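Local atomic coordinates of lasso peptide isopeptidase AtxE2 (Asticcacaulis excentricus, PDB entry 5TXE), a protein that hydrolyses the isopeptide bond of the threaded lasso peptides astexin-2 and astexin-3, recognising mainly their knotted loop and converting them to linear peptides. Residues R87-A92 / T97-V102. The protein carries 1 engineered substitution. Sequence-based numbering, arbitrary orientation.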
ATOM      1  N   ARG A  87      12.669  10.293  11.420  1.00 34.12           N
ATOM      2  CA  ARG A  87      12.614  11.323  12.500  1.00 33.96           C
ATOM      3  C   ARG A  87      11.261  11.185  13.203  1.00 33.10           C
ATOM      4  O   ARG A  87      10.225  11.076  12.522  1.00 28.57           O
ATOM      5  CB  ARG A  87      12.607  12.769  11.987  1.00 31.88           C
ATOM      6  CG  ARG A  87      13.476  13.134  10.859  1.00 37.85           C
ATOM      7  CD  ARG A  87      13.402  14.613  10.566  1.00 38.51           C
ATOM      8  NE  ARG A  87      12.688  14.954   9.339  1.00 37.74           N
ATOM      9  CZ  ARG A  87      11.771  15.902   9.271  1.00 43.41           C
ATOM     10  NH1 ARG A  87      11.393  16.582  10.365  1.00 53.58           N
ATOM     11  NH2 ARG A  87      11.207  16.191   8.118  1.00 45.49           N
ATOM     12  N   MET A  88      11.273  11.187  14.528  1.00 28.13           N
ATOM     13  CA  MET A  88      10.045  11.326  15.294  1.00 30.98           C
ATOM     14  C   MET A  88       9.820  12.835  15.557  1.00 29.79           C
ATOM     15  O   MET A  88      10.688  13.536  16.111  1.00 37.41           O
ATOM     16  CB  MET A  88      10.163  10.513  16.570  1.00 29.43           C
ATOM     17  CG  MET A  88       8.900  10.427  17.417  1.00 32.31           C
ATOM     18  SD  MET A  88       7.381   9.855  16.563  1.00 35.58           S
ATOM     19  CE  MET A  88       7.897   8.157  16.385  1.00 34.15           C
ATOM     20  N   VAL A  89       8.685  13.336  15.100  1.00 28.50           N
ATOM     21  CA  VAL A  89       8.369  14.753  15.094  1.00 29.35           C
ATOM     22  C   VAL A  89       7.173  15.137  16.008  1.00 34.88           C
ATOM     23  O   VAL A  89       6.221  14.383  16.125  1.00 34.27           O
ATOM     24  CB  VAL A  89       8.051  15.217  13.709  1.00 29.92           C
ATOM     25  CG1 VAL A  89       7.956  16.744  13.666  1.00 29.24           C
ATOM     26  CG2 VAL A  89       9.174  14.776  12.768  1.00 33.52           C
ATOM     27  N   VAL A  90       7.276  16.270  16.700  1.00 32.90           N
ATOM     28  CA  VAL A  90       6.200  16.791  17.534  1.00 34.01           C
ATOM     29  C   VAL A  90       5.895  18.190  17.028  1.00 34.45           C
ATOM     30  O   VAL A  90       6.782  18.952  16.763  1.00 33.57           O
ATOM     31  CB  VAL A  90       6.604  16.833  18.990  1.00 36.33           C
ATOM     32  CG1 VAL A  90       5.555  17.570  19.802  1.00 40.10           C
ATOM     33  CG2 VAL A  90       6.756  15.422  19.534  1.00 36.56           C
ATOM     34  N   LYS A  91       4.631  18.487  16.818  1.00 36.30           N
ATOM     35  CA  LYS A  91       4.199  19.765  16.243  1.00 37.72           C
ATOM     36  C   LYS A  91       2.955  20.267  17.008  1.00 37.35           C
ATOM     37  O   LYS A  91       2.009  19.500  17.233  1.00 42.12           O
ATOM     38  CB  LYS A  91       3.847  19.553  14.793  1.00 39.89           C
ATOM     39  CG  LYS A  91       3.105  20.696  14.143  1.00 40.81           C
ATOM     40  CD  LYS A  91       3.991  21.906  13.980  1.00 40.37           C
ATOM     41  CE  LYS A  91       3.337  22.849  12.976  1.00 41.70           C
ATOM     42  NZ  LYS A  91       4.172  24.019  12.696  1.00 45.51           N
ATOM     43  N   ALA A  92       2.961  21.525  17.421  1.00 36.25           N
ATOM     44  CA  ALA A  92       1.793  22.097  18.145  1.00 39.25           C
ATOM     45  C   ALA A  92       0.636  22.175  17.189  1.00 36.71           C
ATOM     46  O   ALA A  92       0.796  22.633  16.051  1.00 37.69           O
ATOM     47  CB  ALA A  92       2.107  23.478  18.689  1.00 41.32           C
ATOM     48  N   THR A  97       4.086  27.373  16.362  1.00 51.06           N
ATOM     49  CA  THR A  97       5.504  27.042  16.550  1.00 47.67           C
ATOM     50  C   THR A  97       5.987  26.002  15.522  1.00 53.18           C
ATOM     51  O   THR A  97       5.231  25.138  15.059  1.00 43.47           O
ATOM     52  CB  THR A  97       5.778  26.505  17.987  1.00 51.69           C
ATOM     53  OG1 THR A  97       4.758  25.568  18.375  1.00 55.37           O
ATOM     54  CG2 THR A  97       5.763  27.652  19.007  1.00 50.97           C
ATOM     55  N   ASP A  98       7.261  26.059  15.186  1.00 54.54           N
ATOM     56  CA  ASP A  98       7.846  25.050  14.313  1.00 56.87           C
ATOM     57  C   ASP A  98       7.775  23.659  14.948  1.00 49.98           C
ATOM     58  O   ASP A  98       7.833  23.514  16.169  1.00 41.63           O
ATOM     59  CB  ASP A  98       9.325  25.369  14.026  1.00 62.54           C
ATOM     60  CG  ASP A  98       9.506  26.551  13.086  1.00 66.81           C
ATOM     61  OD1 ASP A  98       8.527  27.020  12.455  1.00 63.56           O
ATOM     62  OD2 ASP A  98      10.652  26.999  12.980  1.00 71.44           O
ATOM     63  N   ALA A  99       7.685  22.642  14.095  1.00 42.25           N
ATOM     64  CA  ALA A  99       7.875  21.265  14.509  1.00 36.84           C
ATOM     65  C   ALA A  99       9.272  21.076  15.049  1.00 34.52           C
ATOM     66  O   ALA A  99      10.188  21.747  14.631  1.00 34.13           O
ATOM     67  CB  ALA A  99       7.697  20.352  13.311  1.00 41.67           C
ATOM     68  N   ILE A 100       9.411  20.119  15.944  1.00 34.96           N
ATOM     69  CA  ILE A 100      10.628  19.768  16.607  1.00 40.61           C
ATOM     70  C   ILE A 100      10.907  18.284  16.306  1.00 42.40           C
ATOM     71  O   ILE A 100      10.016  17.466  16.472  1.00 32.25           O
ATOM     72  CB  ILE A 100      10.450  19.835  18.168  1.00 45.75           C
ATOM     73  CG1 ILE A 100      10.241  21.265  18.668  1.00 53.37           C
ATOM     74  CG2 ILE A 100      11.649  19.236  18.887  1.00 46.53           C
ATOM     75  CD1 ILE A 100      11.210  22.254  18.054  1.00 57.37           C
ATOM     76  N   ASP A 101      12.141  17.930  15.961  1.00 38.91           N
ATOM     77  CA  ASP A 101      12.552  16.523  15.898  1.00 40.18           C
ATOM     78  C   ASP A 101      12.881  16.066  17.289  1.00 39.66           C
ATOM     79  O   ASP A 101      13.787  16.601  17.898  1.00 44.68           O
ATOM     80  CB  ASP A 101      13.773  16.395  14.993  1.00 39.61           C
ATOM     81  CG  ASP A 101      13.445  16.697  13.515  1.00 43.61           C
ATOM     82  OD1 ASP A 101      12.285  16.516  13.089  1.00 46.09           O
ATOM     83  OD2 ASP A 101      14.358  17.101  12.744  1.00 46.88           O
ATOM     84  N   VAL A 102      12.184  15.075  17.816  1.00 35.05           N
ATOM     85  CA  VAL A 102      12.500  14.596  19.148  1.00 33.09           C
ATOM     86  C   VAL A 102      13.322  13.309  19.161  1.00 33.28           C
ATOM     87  O   VAL A 102      13.710  12.827  20.242  1.00 30.34           O
ATOM     88  CB  VAL A 102      11.221  14.383  19.995  1.00 36.92           C
ATOM     89  CG1 VAL A 102      10.421  15.660  20.077  1.00 38.05           C
ATOM     90  CG2 VAL A 102      10.321  13.281  19.449  1.00 37.62           C
TER
HETATM   91  O   HOH W   1       5.409  23.014  17.342  1.00 39.28           O
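Val-90 and Ile-100 face each other as an antiparallel hydrogen-bonded pair, each backbone N giving its hydrogen to the other's O at 3.0 Å. Two residues along, past the non-hydrogen-bonded pair Val-89 and Asp-101, Val-102 N donates to Met-88 O at 2.7 Å. Toward the turn this direct pairing gives way to a water, which accepts from Ala-92 N, donates to Asp-98 O and bonds the Thr-97 hydroxyl. Lys-91, bent at chi2 (69°), brings NZ to Thr-97 O at 2.8 Å, tilted from the carbonyl plane. On the face carrying Val-89 and Asp-101, Arg-87 NH1 forms a salt bridge with Asp-101 OD1 (2.9 Å), which accepts through its syn lone pair; the oxygen lies in the guanidinium plane, although the carboxylate is turned 64° from it. Tyr-388 OH binds NH2 of the same guanidinium, helping to fix its rotation. A methionine in place of Arg-87 would probably leave the Asp-101 carboxylate without its cationic mate and Tyr-388 OH without this partner. Val-89 CG1 meets Ala-99 CB at 3.6 Å on this side. Across the sheet, Val-102 CG1 packs on Val-90 CG2 (3.7 Å) and its CG2 on Met-88 CG, while Leu-141 of strand 140-147 touches all three residues. Strand 69-78 pairs along the other edge of strand 83-92, placing this beta hairpin in an antiparallel sheet consistent with a blade of the beta-propeller domain known from prolyl oligopeptidase relatives.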